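Local structure of GCN5-related N-acetyltransferase (3TT2) at residues 155-160 and 303-308; 163-168 and 267-272; 221-226 and 237-242; 247-252 and 281-286. The protein probably transfers an acyl group, as other GCN5-related N-acetyltransferases do, to an acceptor not identified here. All coordinates share one frame; numbering follows the deposited sequence. Where two conformers were deposited one is given.

Interaction 1. Residues 155-160 and 303-308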
# COMPACT_ATOMS: atom_id res chain seq x y z
N VAL A 155 4.06 -2.63 7.91
CA VAL A 155 3.95 -1.18 7.94
C VAL A 155 4.81 -0.61 9.06
O VAL A 155 4.53 -0.81 10.24
CB VAL A 155 2.51 -0.74 8.16
CG1 VAL A 155 2.39 0.73 7.92
CG2 VAL A 155 1.59 -1.51 7.20
N MSE A 156 5.87 0.12 8.67
CA MSE A 156 6.79 0.73 9.63
C MSE A 156 6.32 2.14 9.89
O MSE A 156 5.75 2.78 9.03
CB MSE A 156 8.22 0.72 9.09
CG MSE A 156 8.69 -0.65 8.66
SE MSE A 156 8.65 -2.10 10.02
CE MSE A 156 10.03 -1.47 11.27
N ALA A 157 6.51 2.61 11.11
CA ALA A 157 6.11 3.97 11.43
C ALA A 157 7.20 4.65 12.24
O ALA A 157 8.03 3.97 12.87
CB ALA A 157 4.85 3.94 12.19
N ILE A 158 7.25 5.97 12.18
CA ILE A 158 8.16 6.72 13.06
C ILE A 158 7.59 8.09 13.43
O ILE A 158 7.06 8.79 12.57
CB ILE A 158 9.58 6.88 12.44
CG1 ILE A 158 10.54 7.43 13.49
CG2 ILE A 158 9.54 7.74 11.18
CD1 ILE A 158 11.94 7.72 13.00
N THR A 159 7.74 8.47 14.69
CA THR A 159 7.17 9.71 15.21
C THR A 159 8.33 10.63 15.47
O THR A 159 9.22 10.28 16.25
CB THR A 159 6.52 9.44 16.54
OG1 THR A 159 5.30 8.75 16.33
CG2 THR A 159 6.22 10.71 17.26
N LEU A 160 8.39 11.80 14.82
CA LEU A 160 9.58 12.57 15.03
C LEU A 160 9.27 13.72 15.94
O LEU A 160 8.99 14.83 15.45
CB LEU A 160 9.92 13.18 13.68
CG LEU A 160 10.19 12.21 12.51
CD1 LEU A 160 10.05 12.88 11.15
CD2 LEU A 160 11.58 11.54 12.59
N GLY A 303 15.30 3.96 13.00
CA GLY A 303 14.54 4.53 14.10
C GLY A 303 13.07 4.20 13.99
O GLY A 303 12.23 4.72 14.74
N MSE A 304 12.74 3.35 13.03
CA MSE A 304 11.37 3.02 12.84
C MSE A 304 10.99 1.87 13.73
O MSE A 304 11.84 1.29 14.39
CB MSE A 304 11.14 2.69 11.39
CG MSE A 304 10.75 3.89 10.57
SE MSE A 304 10.80 3.49 8.68
CE MSE A 304 12.69 3.11 8.62
N HIS A 305 9.70 1.54 13.72
CA HIS A 305 9.15 0.49 14.56
C HIS A 305 7.92 -0.08 13.86
O HIS A 305 7.43 0.48 12.88
CB HIS A 305 8.79 1.03 15.94
CG HIS A 305 7.57 1.89 15.94
ND1 HIS A 305 7.60 3.24 15.65
CD2 HIS A 305 6.27 1.59 16.18
CE1 HIS A 305 6.38 3.73 15.72
NE2 HIS A 305 5.55 2.75 16.03
N VAL A 306 7.44 -1.23 14.32
CA VAL A 306 6.35 -1.90 13.63
C VAL A 306 4.98 -1.32 14.03
O VAL A 306 4.58 -1.38 15.19
CB VAL A 306 6.41 -3.43 13.89
CG1 VAL A 306 5.29 -4.16 13.21
CG2 VAL A 306 7.72 -3.99 13.41
N LYS A 307 4.26 -0.79 13.05
CA LYS A 307 2.89 -0.36 13.27
C LYS A 307 1.99 -1.59 13.22
O LYS A 307 1.50 -2.05 14.25
CB LYS A 307 2.45 0.68 12.23
CG LYS A 307 1.12 1.27 12.52
CD LYS A 307 0.81 2.42 11.60
CE LYS A 307 -0.46 3.14 12.03
NZ LYS A 307 -1.12 3.84 10.87
N HIS A 308 1.80 -2.14 12.03
CA HIS A 308 1.07 -3.41 11.91
C HIS A 308 1.66 -4.31 10.82
O HIS A 308 2.47 -3.88 10.01
CB HIS A 308 -0.46 -3.26 11.81
CG HIS A 308 -0.92 -2.00 11.13
ND1 HIS A 308 -1.68 -1.06 11.79
CD2 HIS A 308 -0.78 -1.56 9.86
CE1 HIS A 308 -1.95 -0.07 10.96
NE2 HIS A 308 -1.43 -0.36 9.78

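Interaction 2. Residues 163-168 and 267-272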
# COMPACT_ATOMS: atom_id res chain seq x y z
N PRO A 163 14.92 15.57 16.99
CA PRO A 163 15.74 15.52 15.77
C PRO A 163 16.37 14.17 15.58
O PRO A 163 17.01 13.67 16.50
CB PRO A 163 16.82 16.58 16.01
CG PRO A 163 16.75 16.92 17.48
CD PRO A 163 15.34 16.65 17.90
N PRO A 164 16.22 13.59 14.38
CA PRO A 164 16.84 12.33 13.98
C PRO A 164 18.36 12.41 14.01
O PRO A 164 18.94 13.50 14.07
CB PRO A 164 16.37 12.15 12.53
CG PRO A 164 15.16 12.96 12.41
CD PRO A 164 15.42 14.15 13.28
N PRO A 165 19.01 11.26 14.03
CA PRO A 165 20.46 11.24 13.87
C PRO A 165 20.85 11.78 12.51
O PRO A 165 20.11 11.57 11.55
CB PRO A 165 20.78 9.76 13.96
CG PRO A 165 19.70 9.21 14.84
CD PRO A 165 18.49 9.92 14.37
N ALA A 166 21.99 12.48 12.44
CA ALA A 166 22.60 12.90 11.18
C ALA A 166 23.07 11.69 10.39
O ALA A 166 23.75 10.80 10.93
CB ALA A 166 23.78 13.82 11.44
N PRO A 167 22.70 11.65 9.11
CA PRO A 167 23.02 10.53 8.23
C PRO A 167 24.51 10.34 8.21
O PRO A 167 25.21 11.35 8.16
CB PRO A 167 22.56 11.04 6.88
CG PRO A 167 21.48 12.03 7.20
CD PRO A 167 22.00 12.72 8.39
N GLU A 168 25.01 9.11 8.27
CA GLU A 168 26.42 8.89 8.03
C GLU A 168 26.54 8.36 6.61
O GLU A 168 26.24 7.19 6.33
CB GLU A 168 26.98 7.86 9.02
CG GLU A 168 27.03 8.32 10.47
CD GLU A 168 27.72 7.30 11.39
OE1 GLU A 168 28.24 6.29 10.87
OE2 GLU A 168 27.74 7.52 12.62
N LEU A 267 19.92 7.24 3.43
CA LEU A 267 18.79 7.84 2.70
C LEU A 267 17.61 8.08 3.64
O LEU A 267 17.05 9.16 3.66
CB LEU A 267 18.34 7.00 1.51
CG LEU A 267 19.12 7.30 0.24
CD1 LEU A 267 18.77 6.30 -0.86
CD2 LEU A 267 18.90 8.71 -0.23
N LEU A 268 17.27 7.07 4.43
CA LEU A 268 16.15 7.18 5.32
C LEU A 268 16.39 8.26 6.37
O LEU A 268 15.55 9.12 6.57
CB LEU A 268 15.86 5.83 5.98
CG LEU A 268 15.01 4.85 5.16
CD1 LEU A 268 14.76 3.57 5.96
CD2 LEU A 268 13.69 5.48 4.72
N GLN A 269 17.55 8.21 7.02
CA GLN A 269 17.89 9.19 8.05
C GLN A 269 17.83 10.63 7.51
O GLN A 269 17.31 11.53 8.17
CB GLN A 269 19.26 8.89 8.66
CG GLN A 269 19.24 7.70 9.61
CD GLN A 269 20.63 7.30 10.13
OE1 GLN A 269 21.66 7.51 9.46
NE2 GLN A 269 20.67 6.72 11.34
N GLU A 270 18.35 10.84 6.30
CA GLU A 270 18.25 12.14 5.64
C GLU A 270 16.80 12.59 5.36
O GLU A 270 16.46 13.76 5.61
CB GLU A 270 19.10 12.17 4.38
CG GLU A 270 19.19 13.53 3.70
CD GLU A 270 20.42 14.33 4.10
OE1 GLU A 270 20.27 15.56 4.27
OE2 GLU A 270 21.52 13.76 4.24
N VAL A 271 15.97 11.68 4.84
CA VAL A 271 14.56 11.99 4.56
C VAL A 271 13.83 12.36 5.84
O VAL A 271 13.04 13.29 5.87
CB VAL A 271 13.81 10.82 3.88
CG1 VAL A 271 12.47 11.26 3.43
CG2 VAL A 271 14.54 10.40 2.68
N PHE A 272 14.12 11.63 6.91
CA PHE A 272 13.55 11.93 8.21
C PHE A 272 13.94 13.32 8.70
O PHE A 272 13.16 14.02 9.33
CB PHE A 272 13.93 10.85 9.23
CG PHE A 272 13.31 9.51 8.93
CD1 PHE A 272 12.30 9.40 8.01
CD2 PHE A 272 13.75 8.36 9.58
CE1 PHE A 272 11.73 8.17 7.74
CE2 PHE A 272 13.18 7.13 9.32
CZ PHE A 272 12.18 7.03 8.40

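Interaction 3. Residues 221-226 and 237-242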
# COMPACT_ATOMS: atom_id res chain seq x y z
N GLU A 221 11.58 18.52 -2.24
CA GLU A 221 12.30 18.55 -0.97
C GLU A 221 12.41 17.14 -0.38
O GLU A 221 13.41 16.79 0.25
CB GLU A 221 11.54 19.46 -0.01
CG GLU A 221 12.33 20.51 0.79
CD GLU A 221 11.42 21.32 1.74
OE1 GLU A 221 10.96 22.42 1.35
OE2 GLU A 221 11.17 20.87 2.88
N LEU A 222 11.36 16.35 -0.60
CA LEU A 222 11.22 14.98 -0.07
C LEU A 222 11.67 13.86 -1.05
O LEU A 222 11.53 12.66 -0.74
CB LEU A 222 9.76 14.75 0.33
CG LEU A 222 9.04 15.68 1.33
CD1 LEU A 222 7.58 15.27 1.45
CD2 LEU A 222 9.70 15.65 2.69
N TRP A 223 12.17 14.22 -2.22
CA TRP A 223 12.76 13.22 -3.09
C TRP A 223 14.27 13.27 -3.03
O TRP A 223 14.91 14.15 -3.60
CB TRP A 223 12.32 13.45 -4.53
CG TRP A 223 11.01 12.87 -4.81
CD1 TRP A 223 10.00 12.66 -3.92
CD2 TRP A 223 10.55 12.39 -6.07
NE1 TRP A 223 8.93 12.08 -4.56
CE2 TRP A 223 9.24 11.90 -5.88
CE3 TRP A 223 11.11 12.33 -7.35
CZ2 TRP A 223 8.49 11.36 -6.91
CZ3 TRP A 223 10.36 11.79 -8.38
CH2 TRP A 223 9.06 11.31 -8.16
N LEU A 224 14.86 12.27 -2.38
CA LEU A 224 16.30 12.24 -2.21
C LEU A 224 16.93 11.17 -3.06
O LEU A 224 16.38 10.09 -3.25
CB LEU A 224 16.67 12.00 -0.75
CG LEU A 224 16.16 13.03 0.23
CD1 LEU A 224 16.76 12.69 1.55
CD2 LEU A 224 16.58 14.40 -0.18
N LEU A 225 18.10 11.51 -3.58
CA LEU A 225 18.86 10.62 -4.42
C LEU A 225 20.23 10.45 -3.76
O LEU A 225 20.87 11.43 -3.39
CB LEU A 225 19.04 11.26 -5.79
CG LEU A 225 17.82 11.89 -6.47
CD1 LEU A 225 18.19 12.37 -7.87
CD2 LEU A 225 16.66 10.92 -6.53
N ALA A 226 20.67 9.21 -3.58
CA ALA A 226 22.06 8.99 -3.25
C ALA A 226 22.85 9.04 -4.56
O ALA A 226 22.54 8.36 -5.54
CB ALA A 226 22.26 7.68 -2.55
N THR A 237 17.65 5.85 -4.15
CA THR A 237 16.58 6.84 -4.06
C THR A 237 15.75 6.60 -2.82
O THR A 237 15.59 5.46 -2.37
CB THR A 237 15.60 6.79 -5.27
OG1 THR A 237 14.93 5.53 -5.27
CG2 THR A 237 16.33 7.01 -6.61
N CYS A 238 15.25 7.69 -2.25
CA CYS A 238 14.18 7.61 -1.30
C CYS A 238 13.18 8.67 -1.68
O CYS A 238 13.44 9.86 -1.52
CB CYS A 238 14.73 7.91 0.09
SG CYS A 238 13.66 7.53 1.46
N LEU A 239 12.00 8.26 -2.13
CA LEU A 239 11.05 9.24 -2.59
C LEU A 239 9.89 9.30 -1.62
O LEU A 239 9.01 8.44 -1.59
CB LEU A 239 10.58 8.87 -3.99
CG LEU A 239 11.70 8.40 -4.93
CD1 LEU A 239 11.17 7.97 -6.29
CD2 LEU A 239 12.78 9.47 -5.11
N GLY A 240 9.89 10.40 -0.86
CA GLY A 240 8.86 10.63 0.13
C GLY A 240 7.79 11.53 -0.44
O GLY A 240 7.96 12.20 -1.47
N GLN A 241 6.66 11.52 0.24
CA GLN A 241 5.59 12.44 -0.08
C GLN A 241 4.92 12.84 1.23
O GLN A 241 5.13 12.20 2.25
CB GLN A 241 4.58 11.78 -1.01
CG GLN A 241 3.99 10.55 -0.40
CD GLN A 241 3.00 9.87 -1.30
OE1 GLN A 241 3.38 9.12 -2.20
NE2 GLN A 241 1.72 10.13 -1.06
N GLU A 242 4.14 13.91 1.19
CA GLU A 242 3.37 14.35 2.35
C GLU A 242 1.88 14.38 2.04
O GLU A 242 1.43 15.08 1.15
CB GLU A 242 3.83 15.72 2.81
CG GLU A 242 3.31 16.09 4.16
CD GLU A 242 3.07 17.58 4.33
OE1 GLU A 242 4.05 18.36 4.29
OE2 GLU A 242 1.89 17.96 4.53

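Interaction 4. Residues 247-252 and 281-286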
# COMPACT_ATOMS: atom_id res chain seq x y z
N GLY A 247 3.72 11.82 6.59
CA GLY A 247 4.63 11.41 5.53
C GLY A 247 4.40 9.99 5.03
O GLY A 247 4.03 9.11 5.80
N TRP A 248 4.65 9.77 3.75
CA TRP A 248 4.66 8.41 3.26
C TRP A 248 5.85 8.25 2.35
O TRP A 248 6.08 9.07 1.45
CB TRP A 248 3.37 8.04 2.51
CG TRP A 248 3.38 6.59 2.03
CD1 TRP A 248 3.70 6.14 0.78
CD2 TRP A 248 3.09 5.42 2.81
NE1 TRP A 248 3.61 4.77 0.73
CE2 TRP A 248 3.25 4.30 1.97
CE3 TRP A 248 2.72 5.21 4.15
CZ2 TRP A 248 3.03 2.99 2.41
CZ3 TRP A 248 2.51 3.91 4.59
CH2 TRP A 248 2.66 2.81 3.72
N ILE A 249 6.61 7.20 2.59
CA ILE A 249 7.76 6.91 1.75
C ILE A 249 7.43 5.71 0.88
O ILE A 249 7.31 4.58 1.37
CB ILE A 249 9.04 6.66 2.59
CG1 ILE A 249 9.33 7.88 3.45
CG2 ILE A 249 10.23 6.40 1.71
CD1 ILE A 249 10.44 7.65 4.39
N GLY A 250 7.28 5.96 -0.41
CA GLY A 250 6.98 4.87 -1.30
C GLY A 250 8.13 3.89 -1.42
O GLY A 250 7.99 2.71 -1.09
N SER A 251 9.28 4.37 -1.85
CA SER A 251 10.38 3.44 -2.10
C SER A 251 11.73 3.97 -1.64
O SER A 251 12.19 5.01 -2.11
CB SER A 251 10.43 3.08 -3.59
OG SER A 251 10.71 4.22 -4.40
N VAL A 252 12.38 3.22 -0.76
CA VAL A 252 13.80 3.45 -0.54
C VAL A 252 14.55 2.28 -1.17
O VAL A 252 14.12 1.14 -1.06
CB VAL A 252 14.12 3.57 0.95
CG1 VAL A 252 13.60 2.34 1.71
CG2 VAL A 252 15.61 3.78 1.14
N ARG A 281 5.06 15.19 11.86
CA ARG A 281 5.26 14.39 13.05
C ARG A 281 5.41 12.91 12.74
O ARG A 281 6.27 12.24 13.31
CB ARG A 281 4.13 14.61 14.06
CG ARG A 281 4.28 13.80 15.31
CD ARG A 281 3.80 14.56 16.51
NE ARG A 281 4.05 13.82 17.75
CZ ARG A 281 3.19 12.97 18.29
NH1 ARG A 281 2.02 12.76 17.70
NH2 ARG A 281 3.48 12.36 19.43
N GLU A 282 4.60 12.40 11.83
CA GLU A 282 4.58 10.98 11.58
C GLU A 282 4.89 10.64 10.15
O GLU A 282 4.33 11.21 9.21
CB GLU A 282 3.24 10.37 11.99
CG GLU A 282 2.98 10.46 13.47
CD GLU A 282 1.55 10.09 13.86
OE1 GLU A 282 0.76 9.69 12.98
OE2 GLU A 282 1.23 10.22 15.07
N VAL A 283 5.82 9.69 10.00
CA VAL A 283 6.16 9.08 8.72
C VAL A 283 5.96 7.56 8.77
O VAL A 283 6.22 6.90 9.78
CB VAL A 283 7.60 9.39 8.31
CG1 VAL A 283 7.87 8.84 6.92
CG2 VAL A 283 7.85 10.89 8.37
N GLU A 284 5.44 7.02 7.68
CA GLU A 284 5.20 5.61 7.58
C GLU A 284 5.71 5.15 6.24
O GLU A 284 5.87 5.94 5.32
CB GLU A 284 3.70 5.31 7.67
CG GLU A 284 3.10 5.57 9.03
CD GLU A 284 1.60 5.42 9.05
OE1 GLU A 284 0.97 5.52 7.97
OE2 GLU A 284 1.04 5.22 10.15
N LEU A 285 5.96 3.85 6.16
CA LEU A 285 6.20 3.19 4.90
C LEU A 285 5.86 1.73 5.04
O LEU A 285 5.47 1.25 6.10
CB LEU A 285 7.65 3.38 4.44
CG LEU A 285 8.78 2.87 5.33
CD1 LEU A 285 9.01 1.38 5.16
CD2 LEU A 285 10.05 3.62 5.03
N SER A 286 6.05 1.01 3.95
CA SER A 286 5.58 -0.35 3.88
C SER A 286 6.66 -1.25 3.27
O SER A 286 7.31 -0.88 2.29
CB SER A 286 4.31 -0.35 3.04
OG SER A 286 3.80 -1.65 2.90

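Interaction 1. Residues 155-160 and 303-308
Residues 155-159 and 305-308 run as antiparallel strand neighbours, with segment axes 4.5 Å apart at closest and 120° between their directions. Ala-157 and His-305 form a hydrogen-bonded pair. Ala-157 N gives to His-305 O at 2.9 Å, and His-305 N gives back to Ala-157 O. Further along, Lys-307 and His-308 both face Val-155, which makes a classic beta bulge. Lys-307 N binds Val-155 O, and Val-155 N binds His-308 O.

On one face, the CB of Ala-157 sits 4.0 Å from Lys-307 CB and close to His-305 CE1. With chi1 at 73° the His-305 imidazole turns back beside the Ala-157 carbonyl, which it meets obliquely. Val-155 and His-308 point the same way, and Val-155 CG2 meets the ring edge at His-308 CD2, 3.6 Å away. The other face carries two selenomethionines, Met-156 and Met-304. Met-156 CB rests on the selenium of Met-304 at 3.8 Å, while its own bent chain brings its selenium near Val-306 CG2. Ile-158 crosses Met-304 at about a right angle, with CB 3.7 Å from Met-304 CG. Phe-272 and Leu-268 of helix 263-278 cover Met-304. Gly-303 has positive phi and ends helix 297-301 in a Schellman motif. The bulge lies where the C-terminal strand 305-316 pairs antiparallel with strand 148-159, which is followed by strand 282-290, consistent with the mixed sheet of a GNAT fold.

Interaction 2. Residues 163-168 and 267-272
Glu-270 OE2 accepts a hydrogen bond from Trp-169 NE1, just beyond the proline-rich segment, and lies 3.4 Å from Pro-167 CG. The Glu-270 side chain crosses the Pro-167 ring at about a right angle. Its CG stands opposite the backbone N (chi1 -174°), and a bend at chi2 of 95° carries the carboxylate to the ring. Glu-270 CB touches the same Pro-167 CG at 3.7 Å, so one proline carbon meets both the base and the end of the glutamate.

Gln-269 is the other main partner. Its side chain is extended beyond CG, and its amide lies against the loop. Gln-269 OE1 lies 3.5 Å from Pro-167 CA, and Gln-269 NE2 lies 4.0 Å from Pro-165 CB. These are packing contacts, and the two segments share no hydrogen bond. Pro-164 closes the other end of the contact. Its CG rests on Phe-272, 4.0 Å from CB and 3.8 Å from the backbone O. The Phe-272 ring leads away from the prolines, to Met-304.

The loop follows strand 148-159 and passes over the outer side of helix 263-278 on its way to strand 173-177. Pro-163 and Pro-164 also touch Tyr-276 of the helix. Away from the loop, Leu-267 and Val-271 pack on Leu-224 of strand 223-228 and Cys-238 of strand 233-243.

Interaction 3. Residues 221-226 and 237-242
Trp-223 and Leu-239 meet because both carry CG beside the backbone N, opposite the carbonyl carbon, with chi1 of -83° in Trp-223 and -43° in Leu-239. The indole thereby lies over the neighbouring strand, and Leu-239 comes up under one of its faces. Leu-239 CB makes a CH-pi contact, 3.7 Å from the centroid of the five-membered ring and 12° off the normal. Leu-239 CD2 lies 3.8 Å from Trp-223 CD2, at the fusion of the two rings. Gly-240 O approaches the indole from its edge, in plane, 3.2 Å from Trp-223 CD1. The Phe-178 ring meets that of Trp-223 edge-to-face. Were Trp-223 an alanine, Leu-239 would probably lose its aromatic cover and a gap would open beside Phe-178.

The same face continues with Leu-225, whose CD2 touches Thr-237 CG2 at 3.9 Å. Val-191 of helix 184-194 packs on Thr-237 and Leu-239 there. On the opposite face, Leu-224 and Cys-238 turn to Val-271 of helix 263-278. Their backbones form a hydrogen-bonded pair: Leu-224 N to Cys-238 O at 2.9 Å, and Cys-238 N to Leu-224 O at 2.8 Å. Before the strand begins, Leu-222 O takes a bond from Gly-240 N. Leu-222 CD1 then reaches the backbone of Gln-241, 3.6 Å from its C. The strands form a beta hairpin, 223-228 with 233-243, covered by helices on both faces, as in the alpha-beta sandwich of a GNAT domain.

Interaction 4. Residues 247-252 and 281-286
Trp-248 lays one face of its indole along the backbone of the next strand. Leu-285 CA makes a CH-pi contact with the six-membered ring, 3.8 Å from its centroid. Glu-284 O lies obliquely to the ring, 3.4 Å from Trp-248 CE3. Glu-284 CB touches Trp-248 CZ3 at 3.6 Å, and the carboxylate stands nearly upright to the ring, the planes 83° apart. Ser-286 CB meets Trp-248 CZ2 further along. The ring gets there because CG is opposite the backbone N (chi1 -178°). A serine at Trp-248 would probably uncover the backbone at Glu-284 and Leu-285 and leave Ser-286 without this packing.

On the side of the strands away from the indole, Ile-249 CD1 packs on Val-283 CG1 at 3.8 Å, and Ile-249 CB meets Leu-285 CB. Parallel strand bonds hold the register: Gly-247 N to Glu-282 O at 2.8 Å, Glu-284 N to Gly-247 O, and Ile-249 N to Glu-284 O. Strands 246-254 and 282-290 are the outer members of a beta-alpha-beta unit, joined by helix 263-278. In GNAT folds the corresponding strands splay apart, and the pantetheine and acyl end of the cofactor lies in the gap.

Further out, Phe-272 of the connecting helix covers Ile-249 and Val-283. Gln-241 of the adjoining strand touches Trp-248. The Glu-284 carboxylate is held by a salt bridge from Lys-307, while Lys-246 offers it a long, weak ion pair.

Interactions 1, 4 and 3, in that order, follow one another across neighbouring strands, and interaction 2 brings in the helix over them. Interactions 1 and 4 have centres about 9 Å apart. They are tied where Leu-160 N lies 2.6 Å from Arg-281 O, a probable hydrogen bond. Interactions 3 and 4, with centres about 10 Å apart, meet where Gln-241 N lies 2.8 Å from Trp-248 O, again a probable hydrogen bond. Phe-272 of interaction 2 packs on Ile-249 of interaction 4 (CE1 to CD1, 3.6 Å), and its CZ lies 3.9 Å from Ile-158 CG2 of interaction 1. A glycerol lies about 4 Å from the Ser-286 side chain, and a sulfate about 4 Å from that of His-308, both probably from the crystallisation liquor.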